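Local atomic coordinates of peptidoglycan-N-acetylglucosamine deacetylase BC_1960 (PDB entry 4L1G), a protein that removes the N-acetyl group from N-acetylglucosamine residues of peptidoglycan, using zinc, and also deacetylates soluble chitin substrates and N-acetylchitooligomers. Residues A[76-81]-A[221-226]; A[101-106]-A[125-130]. All coordinates share one frame; numbering follows the deposited sequence.

Contact 1. Residues A[76-81]-A[221-226]. With ACT (acetate ion), chain F.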
ATOM      1  N   ALA A  76       7.444   6.736  -1.283  1.00  8.76           N
ATOM      2  CA  ALA A  76       6.153   6.410  -0.692  1.00  8.73           C
ATOM      3  C   ALA A  76       6.206   5.156   0.175  1.00  8.81           C
ATOM      4  O   ALA A  76       6.602   4.086  -0.287  1.00  8.67           O
ATOM      5  CB  ALA A  76       5.093   6.258  -1.781  1.00  8.45           C
ATOM      6  N   LEU A  77       5.809   5.302   1.436  1.00  9.17           N
ATOM      7  CA  LEU A  77       5.625   4.158   2.321  1.00  9.38           C
ATOM      8  C   LEU A  77       4.229   3.579   2.115  1.00  9.23           C
ATOM      9  O   LEU A  77       3.242   4.315   2.105  1.00  9.26           O
ATOM     10  CB  LEU A  77       5.796   4.569   3.785  1.00  9.99           C
ATOM     11  CG  LEU A  77       7.197   4.935   4.275  1.00 10.35           C
ATOM     12  CD1 LEU A  77       7.125   5.629   5.628  1.00 11.03           C
ATOM     13  CD2 LEU A  77       8.074   3.699   4.354  1.00 10.48           C
ATOM     14  N   THR A  78       4.151   2.265   1.933  1.00  9.17           N
ATOM     15  CA  THR A  78       2.861   1.588   1.827  1.00  9.15           C
ATOM     16  C   THR A  78       2.825   0.384   2.758  1.00  9.28           C
ATOM     17  O   THR A  78       3.853  -0.251   3.000  1.00  9.04           O
ATOM     18  CB  THR A  78       2.552   1.134   0.383  1.00  8.73           C
ATOM     19  OG1 THR A  78       3.447   0.081   0.002  1.00  8.70           O
ATOM     20  CG2 THR A  78       2.681   2.297  -0.596  1.00  8.44           C
ATOM     21  N   PHE A  79       1.640   0.079   3.280  1.00  9.44           N
ATOM     22  CA  PHE A  79       1.470  -1.016   4.232  1.00  9.36           C
ATOM     23  C   PHE A  79       0.291  -1.910   3.842  1.00  9.17           C
ATOM     24  O   PHE A  79      -0.822  -1.426   3.627  1.00  9.44           O
ATOM     25  CB  PHE A  79       1.276  -0.464   5.647  1.00 10.15           C
ATOM     26  CG  PHE A  79       2.405   0.416   6.118  1.00 10.57           C
ATOM     27  CD1 PHE A  79       2.380   1.784   5.886  1.00 10.88           C
ATOM     28  CD2 PHE A  79       3.486  -0.123   6.793  1.00 10.58           C
ATOM     29  CE1 PHE A  79       3.418   2.598   6.316  1.00 11.07           C
ATOM     30  CE2 PHE A  79       4.526   0.685   7.227  1.00 11.04           C
ATOM     31  CZ  PHE A  79       4.492   2.047   6.987  1.00 11.49           C
ATOM     32  N   ASP A  80       0.540  -3.215   3.762  1.00 12.82           N
ATOM     33  CA  ASP A  80      -0.460  -4.171   3.285  1.00 12.89           C
ATOM     34  C   ASP A  80      -1.107  -4.994   4.394  1.00 14.26           C
ATOM     35  O   ASP A  80      -0.515  -5.191   5.458  1.00 15.45           O
ATOM     36  CB  ASP A  80       0.171  -5.128   2.273  1.00 12.50           C
ATOM     37  CG  ASP A  80       0.306  -4.519   0.896  1.00 11.33           C
ATOM     38  OD1 ASP A  80      -0.001  -3.318   0.736  1.00 10.87           O
ATOM     39  OD2 ASP A  80       0.726  -5.246  -0.028  1.00 11.13           O
ATOM     40  N   ASP A  81      -2.328  -5.458   4.119  1.00 12.86           N
ATOM     41  CA  ASP A  81      -3.045  -6.469   4.912  1.00 13.55           C
ATOM     42  C   ASP A  81      -3.772  -5.965   6.160  1.00 14.10           C
ATOM     43  O   ASP A  81      -4.367  -6.755   6.893  1.00 14.85           O
ATOM     44  CB  ASP A  81      -2.146  -7.660   5.271  1.00 21.57           C
ATOM     45  CG  ASP A  81      -1.535  -8.316   4.054  1.00 21.06           C
ATOM     46  OD1 ASP A  81      -2.050  -8.093   2.939  1.00 20.26           O
ATOM     47  OD2 ASP A  81      -0.541  -9.057   4.215  1.00 21.56           O
ATOM     48  N   VAL A 221       8.594   3.045  -4.333  1.00  8.24           N
ATOM     49  CA  VAL A 221       7.443   2.630  -3.547  1.00  8.15           C
ATOM     50  C   VAL A 221       7.849   1.454  -2.667  1.00  8.38           C
ATOM     51  O   VAL A 221       8.185   0.378  -3.161  1.00  8.46           O
ATOM     52  CB  VAL A 221       6.245   2.245  -4.434  1.00  7.95           C
ATOM     53  CG1 VAL A 221       5.111   1.694  -3.584  1.00  7.97           C
ATOM     54  CG2 VAL A 221       5.777   3.448  -5.240  1.00  7.88           C
ATOM     55  N   ILE A 222       7.829   1.678  -1.358  1.00  8.60           N
ATOM     56  CA  ILE A 222       8.299   0.693  -0.390  1.00  8.66           C
ATOM     57  C   ILE A 222       7.145  -0.180   0.104  1.00  8.51           C
ATOM     58  O   ILE A 222       6.037   0.314   0.319  1.00  8.66           O
ATOM     59  CB  ILE A 222       8.979   1.399   0.802  1.00  8.92           C
ATOM     60  CG1 ILE A 222      10.086   2.331   0.295  1.00  9.17           C
ATOM     61  CG2 ILE A 222       9.533   0.390   1.796  1.00  8.67           C
ATOM     62  CD1 ILE A 222      10.585   3.319   1.330  1.00  9.70           C
ATOM     63  N   LEU A 223       7.405  -1.476   0.268  1.00 10.29           N
ATOM     64  CA  LEU A 223       6.382  -2.411   0.738  1.00 10.70           C
ATOM     65  C   LEU A 223       6.638  -2.915   2.154  1.00 12.30           C
ATOM     66  O   LEU A 223       7.657  -3.553   2.427  1.00 13.64           O
ATOM     67  CB  LEU A 223       6.259  -3.610  -0.205  1.00 10.69           C
ATOM     68  CG  LEU A 223       5.328  -4.728   0.284  1.00 11.36           C
ATOM     69  CD1 LEU A 223       3.878  -4.267   0.287  1.00 10.59           C
ATOM     70  CD2 LEU A 223       5.487  -5.993  -0.545  1.00 11.44           C
ATOM     71  N   GLN A 224       5.699  -2.627   3.048  1.00 10.45           N
ATOM     72  CA  GLN A 224       5.694  -3.211   4.384  1.00 12.10           C
ATOM     73  C   GLN A 224       4.317  -3.803   4.684  1.00 12.38           C
ATOM     74  O   GLN A 224       3.375  -3.618   3.911  1.00 11.21           O
ATOM     75  CB  GLN A 224       6.077  -2.169   5.432  1.00 12.06           C
ATOM     76  CG  GLN A 224       7.557  -1.841   5.451  1.00 12.51           C
ATOM     77  CD  GLN A 224       7.880  -0.666   6.345  1.00 12.17           C
ATOM     78  OE1 GLN A 224       7.634   0.485   5.985  1.00 10.79           O
ATOM     79  NE2 GLN A 224       8.434  -0.949   7.519  1.00 13.53           N
ATOM     80  N   HIS A 225       4.202  -4.515   5.801  1.00 14.52           N
ATOM     81  CA  HIS A 225       2.951  -5.182   6.146  1.00 15.05           C
ATOM     82  C   HIS A 225       2.459  -4.837   7.548  1.00 15.02           C
ATOM     83  O   HIS A 225       3.249  -4.545   8.444  1.00 15.38           O
ATOM     84  CB  HIS A 225       3.094  -6.704   6.017  1.00 16.08           C
ATOM     85  CG  HIS A 225       3.290  -7.179   4.611  1.00 14.95           C
ATOM     86  ND1 HIS A 225       4.534  -7.280   4.023  1.00 15.02           N
ATOM     87  CD2 HIS A 225       2.398  -7.580   3.673  1.00 13.59           C
ATOM     88  CE1 HIS A 225       4.400  -7.722   2.785  1.00 13.71           C
ATOM     89  NE2 HIS A 225       3.114  -7.912   2.547  1.00 12.88           N
ATOM     90  N   SER A 226       1.142  -4.872   7.722  1.00 19.69           N
ATOM     91  CA  SER A 226       0.534  -4.774   9.041  1.00 19.76           C
ATOM     92  C   SER A 226      -0.490  -5.895   9.187  1.00 20.06           C
ATOM     93  O   SER A 226      -1.619  -5.673   9.623  1.00 19.66           O
ATOM     94  CB  SER A 226      -0.115  -3.403   9.249  1.00 18.62           C
ATOM     95  OG  SER A 226      -1.033  -3.107   8.212  1.00 17.98           O
TER
HETATM   96  C   ACT F 302       1.118  -8.576  -0.703  1.00 32.34           C
HETATM   97  O   ACT F 302       1.138  -9.825  -0.699  1.00 45.66           O
HETATM   98  OXT ACT F 302       1.171  -8.029   0.418  1.00 31.48           O
HETATM   99  CH3 ACT F 302       1.038  -7.780  -1.975  1.00 28.83           C
HETATM  100  O   HOH W   1       6.563   0.898   3.499  1.00  5.14           O
HETATM  101  O   HOH W   2      -2.415  -2.248   5.744  1.00  4.46           O
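The zinc-dependent active site of this NodB-type deacetylase barrel opens at the C-terminal ends of two parallel strands, where Asp80 and Asp81 meet His225. Asp81 is a zinc ligand, with His131 and His135; Asp80 and His225 are the predicted proton acceptor and donor. His225 NE2 donates to acetate OXT at 2.9 Å, the ion lying at the ring's edge, and Asp80 OD2 comes equally close to OXT. Asp81 OD2 approaches His225 CD2 at 3.3 Å, near the ring plane, and is hydrogen-bonded to Thr227; Asp80 OD1 is salt-bridged to Arg169.

Behind the site the strands pair in register from Ala76–Val221 to Asp80–His225. Ser226 N to Asp80 O closes the array at 2.8 Å with an almost straight N-H...O angle (179°). Thr78 grips Ile222 O twice: its N and OG1 arrive from opposite faces of the carbonyl plane, OG1 at 2.6 Å. A chi1 of 68°, which sets OG1 between backbone N and carbonyl carbon, brings the hydroxyl there, where it also accepts from Arg169 NH1. On the other sheet face the Gln224 side chain runs alongside Phe79, amide and ring planes 39° apart; a water lies 2.7 Å from Gln224 OE1 and is also hydrogen-bonded to Thr78 O, and NE2 bonds Ser235.

Helices 89-97 and 233-248 cover the Leu77/Phe79 face, and strand 103-106 pairs with strand 74-80.

Contact 2. Residues A[101-106]-A[125-130]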
ATOM      1  N   LYS A 101       2.908  10.989   5.999  1.00 17.75           N
ATOM      2  CA  LYS A 101       1.701  10.283   5.603  1.00 17.46           C
ATOM      3  C   LYS A 101       2.097   9.069   4.775  1.00 16.76           C
ATOM      4  O   LYS A 101       3.109   9.092   4.072  1.00 16.37           O
ATOM      5  CB  LYS A 101       0.783  11.194   4.786  1.00 17.53           C
ATOM      6  CG  LYS A 101       0.506  12.547   5.423  1.00 18.35           C
ATOM      7  CD  LYS A 101      -0.208  12.405   6.753  1.00 19.09           C
ATOM      8  CE  LYS A 101      -0.480  13.769   7.368  1.00 20.12           C
ATOM      9  NZ  LYS A 101      -1.118  13.650   8.705  1.00 20.97           N
ATOM     10  N   ALA A 102       1.302   8.009   4.862  1.00 10.99           N
ATOM     11  CA  ALA A 102       1.561   6.804   4.090  1.00 10.40           C
ATOM     12  C   ALA A 102       0.283   6.311   3.430  1.00 10.21           C
ATOM     13  O   ALA A 102      -0.771   6.937   3.545  1.00 10.53           O
ATOM     14  CB  ALA A 102       2.157   5.721   4.976  1.00 10.59           C
ATOM     15  N   THR A 103       0.386   5.183   2.739  1.00  9.78           N
ATOM     16  CA  THR A 103      -0.757   4.600   2.056  1.00  9.66           C
ATOM     17  C   THR A 103      -1.011   3.199   2.595  1.00  9.78           C
ATOM     18  O   THR A 103      -0.086   2.394   2.713  1.00  9.66           O
ATOM     19  CB  THR A 103      -0.527   4.548   0.534  1.00  9.16           C
ATOM     20  OG1 THR A 103      -0.141   5.848   0.069  1.00  9.14           O
ATOM     21  CG2 THR A 103      -1.792   4.112  -0.188  1.00  9.18           C
ATOM     22  N   PHE A 104      -2.265   2.917   2.932  1.00 10.13           N
ATOM     23  CA  PHE A 104      -2.629   1.627   3.507  1.00 10.41           C
ATOM     24  C   PHE A 104      -3.543   0.817   2.591  1.00 10.29           C
ATOM     25  O   PHE A 104      -4.680   1.210   2.326  1.00 10.50           O
ATOM     26  CB  PHE A 104      -3.303   1.818   4.868  1.00 11.14           C
ATOM     27  CG  PHE A 104      -2.372   2.293   5.944  1.00 11.45           C
ATOM     28  CD1 PHE A 104      -2.010   3.629   6.028  1.00 11.47           C
ATOM     29  CD2 PHE A 104      -1.867   1.407   6.879  1.00 11.87           C
ATOM     30  CE1 PHE A 104      -1.154   4.070   7.023  1.00 11.86           C
ATOM     31  CE2 PHE A 104      -1.010   1.841   7.876  1.00 12.28           C
ATOM     32  CZ  PHE A 104      -0.654   3.175   7.948  1.00 12.27           C
ATOM     33  N   PHE A 105      -3.041  -0.315   2.111  1.00  9.85           N
ATOM     34  CA  PHE A 105      -3.858  -1.227   1.324  1.00  9.84           C
ATOM     35  C   PHE A 105      -4.543  -2.226   2.248  1.00 10.14           C
ATOM     36  O   PHE A 105      -3.924  -3.178   2.725  1.00 10.12           O
ATOM     37  CB  PHE A 105      -3.016  -1.936   0.262  1.00  9.56           C
ATOM     38  CG  PHE A 105      -2.616  -1.046  -0.880  1.00  9.20           C
ATOM     39  CD1 PHE A 105      -1.349  -0.489  -0.934  1.00  8.90           C
ATOM     40  CD2 PHE A 105      -3.518  -0.750  -1.891  1.00  9.18           C
ATOM     41  CE1 PHE A 105      -0.982   0.339  -1.983  1.00  8.58           C
ATOM     42  CE2 PHE A 105      -3.159   0.075  -2.943  1.00  8.89           C
ATOM     43  CZ  PHE A 105      -1.887   0.621  -2.988  1.00  8.58           C
ATOM     44  N   LEU A 106      -5.825  -1.992   2.505  1.00 11.11           N
ATOM     45  CA  LEU A 106      -6.557  -2.756   3.508  1.00 11.83           C
ATOM     46  C   LEU A 106      -7.338  -3.925   2.915  1.00 12.06           C
ATOM     47  O   LEU A 106      -7.906  -3.817   1.830  1.00 11.87           O
ATOM     48  CB  LEU A 106      -7.512  -1.838   4.272  1.00 12.36           C
ATOM     49  CG  LEU A 106      -6.906  -0.581   4.901  1.00 12.30           C
ATOM     50  CD1 LEU A 106      -7.987   0.235   5.597  1.00 12.99           C
ATOM     51  CD2 LEU A 106      -5.780  -0.933   5.864  1.00 12.42           C
ATOM     52  N   GLY A 125      -4.969  11.545   8.034  1.00 24.51           N
ATOM     53  CA  GLY A 125      -4.414  12.076   6.801  1.00 23.99           C
ATOM     54  C   GLY A 125      -3.756  11.070   5.878  1.00 22.90           C
ATOM     55  O   GLY A 125      -3.128  11.449   4.889  1.00 22.41           O
ATOM     56  N   HIS A 126      -3.890   9.788   6.193  1.00 15.86           N
ATOM     57  CA  HIS A 126      -3.317   8.752   5.345  1.00 14.93           C
ATOM     58  C   HIS A 126      -4.303   8.370   4.251  1.00 14.70           C
ATOM     59  O   HIS A 126      -5.496   8.658   4.348  1.00 15.22           O
ATOM     60  CB  HIS A 126      -2.939   7.525   6.173  1.00 14.92           C
ATOM     61  CG  HIS A 126      -2.003   7.825   7.301  1.00 15.36           C
ATOM     62  ND1 HIS A 126      -0.676   8.141   7.104  1.00 15.09           N
ATOM     63  CD2 HIS A 126      -2.202   7.856   8.639  1.00 16.18           C
ATOM     64  CE1 HIS A 126      -0.097   8.353   8.273  1.00 15.69           C
ATOM     65  NE2 HIS A 126      -1.002   8.185   9.221  1.00 16.38           N
ATOM     66  N   VAL A 127      -3.799   7.724   3.207  1.00 11.32           N
ATOM     67  CA  VAL A 127      -4.644   7.296   2.101  1.00 11.11           C
ATOM     68  C   VAL A 127      -4.903   5.794   2.186  1.00 10.91           C
ATOM     69  O   VAL A 127      -4.002   5.015   2.505  1.00 10.62           O
ATOM     70  CB  VAL A 127      -4.012   7.667   0.743  1.00 10.61           C
ATOM     71  CG1 VAL A 127      -4.821   7.093  -0.413  1.00 10.48           C
ATOM     72  CG2 VAL A 127      -3.895   9.180   0.615  1.00 10.96           C
ATOM     73  N   ILE A 128      -6.145   5.400   1.916  1.00 11.19           N
ATOM     74  CA  ILE A 128      -6.544   4.000   1.965  1.00 11.15           C
ATOM     75  C   ILE A 128      -6.651   3.407   0.562  1.00 10.73           C
ATOM     76  O   ILE A 128      -7.196   4.031  -0.348  1.00 10.79           O
ATOM     77  CB  ILE A 128      -7.886   3.838   2.711  1.00 11.91           C
ATOM     78  CG1 ILE A 128      -7.716   4.225   4.182  1.00 12.45           C
ATOM     79  CG2 ILE A 128      -8.410   2.413   2.590  1.00 11.96           C
ATOM     80  CD1 ILE A 128      -8.997   4.214   4.970  1.00 13.34           C
ATOM     81  N   GLY A 129      -6.109   2.206   0.387  1.00 10.40           N
ATOM     82  CA  GLY A 129      -6.207   1.505  -0.879  1.00 10.11           C
ATOM     83  C   GLY A 129      -6.960   0.193  -0.745  1.00 10.30           C
ATOM     84  O   GLY A 129      -7.142  -0.319   0.359  1.00 10.54           O
ATOM     85  N   ASN A 130      -7.388  -0.350  -1.880  1.00 10.19           N
ATOM     86  CA  ASN A 130      -8.140  -1.600  -1.922  1.00 10.50           C
ATOM     87  C   ASN A 130      -7.206  -2.797  -2.114  1.00 10.42           C
ATOM     88  O   ASN A 130      -6.517  -2.892  -3.123  1.00 10.08           O
ATOM     89  CB  ASN A 130      -9.172  -1.530  -3.057  1.00 10.54           C
ATOM     90  CG  ASN A 130     -10.156  -2.692  -3.047  1.00 11.11           C
ATOM     91  OD1 ASN A 130      -9.816  -3.820  -2.691  1.00 11.42           O
ATOM     92  ND2 ASN A 130     -11.389  -2.415  -3.456  1.00 11.40           N
TER
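His126 and Ala102 open this parallel pairing with a side-chain bond: Ala102 N donates to His126 ND1 at 3.0 Å, with an N-H...N angle of 163° and the donor close to the imidazole plane. The first side-chain torsion, placing CG beside the backbone N, turns the ring toward the Lys101–Ala102 peptide. Phe104 CE1 rests over one face of that ring, 3.9 Å from His126 CG, in a T-shaped pair whose planes stand at 71°.

From there the backbone takes over. Ala102 O accepts from Val127 N, and Val127 O accepts from Phe104 N at 2.8 Å, both nearly straight. Farther on, Phe104 O receives Gly129 N at 2.6 Å, and Gly129 O receives Leu106 N; in each of these two bonds the donor stands 36° above the carbonyl plane. Gly129 has no side chain, and the Phe105 ring lies against its backbone, CD2 3.7 Å from Gly129 CA. On the opposite sheet face Leu106 CD1 packs on Ile128 CG2 at 3.7 Å.

Other polar groups are met by neighbours: Lys101 NZ by Glu124 O, Thr103 OG1 by Leu256 N, Ile128 N by Tyr163 OH. Asn130 OD1 accepts from Thr132 N, while its ND2 donates to Ile150 O and Glu154 OE2.

Because ND1 accepts a backbone N-H, it is probably unprotonated, with the ring's hydrogen on NE2 if the ring is neutral. The side chain thus stands in for a strand carbonyl just before the backbone pairing begins.

How the contacts relate
Contacts 1 and 2 are joined edge to edge in one parallel sheet, their centres about 9 Å apart, because strands 74-80 and 103-106 are neighbours. Phe79 bonds the neighbouring strand on both sides of its backbone: its N lies 2.9 Å from Thr103 O and its O 2.9 Å from Phe105 N, both probable hydrogen bonds. Leu77 and Asp81 add backbone bonds to Thr103 and Phe105. The rings of Phe79 and Phe104 also meet, with planes at about 25°, continuing the packing on one sheet face. On the other, Phe105 CB approaches Asp80 OD1 at 3.3 Å, so contact 2 borders the predicted proton acceptor. Strand 127-130 runs straight into zinc ligand His131, whose side chain lies about 3 Å from that of Asp81.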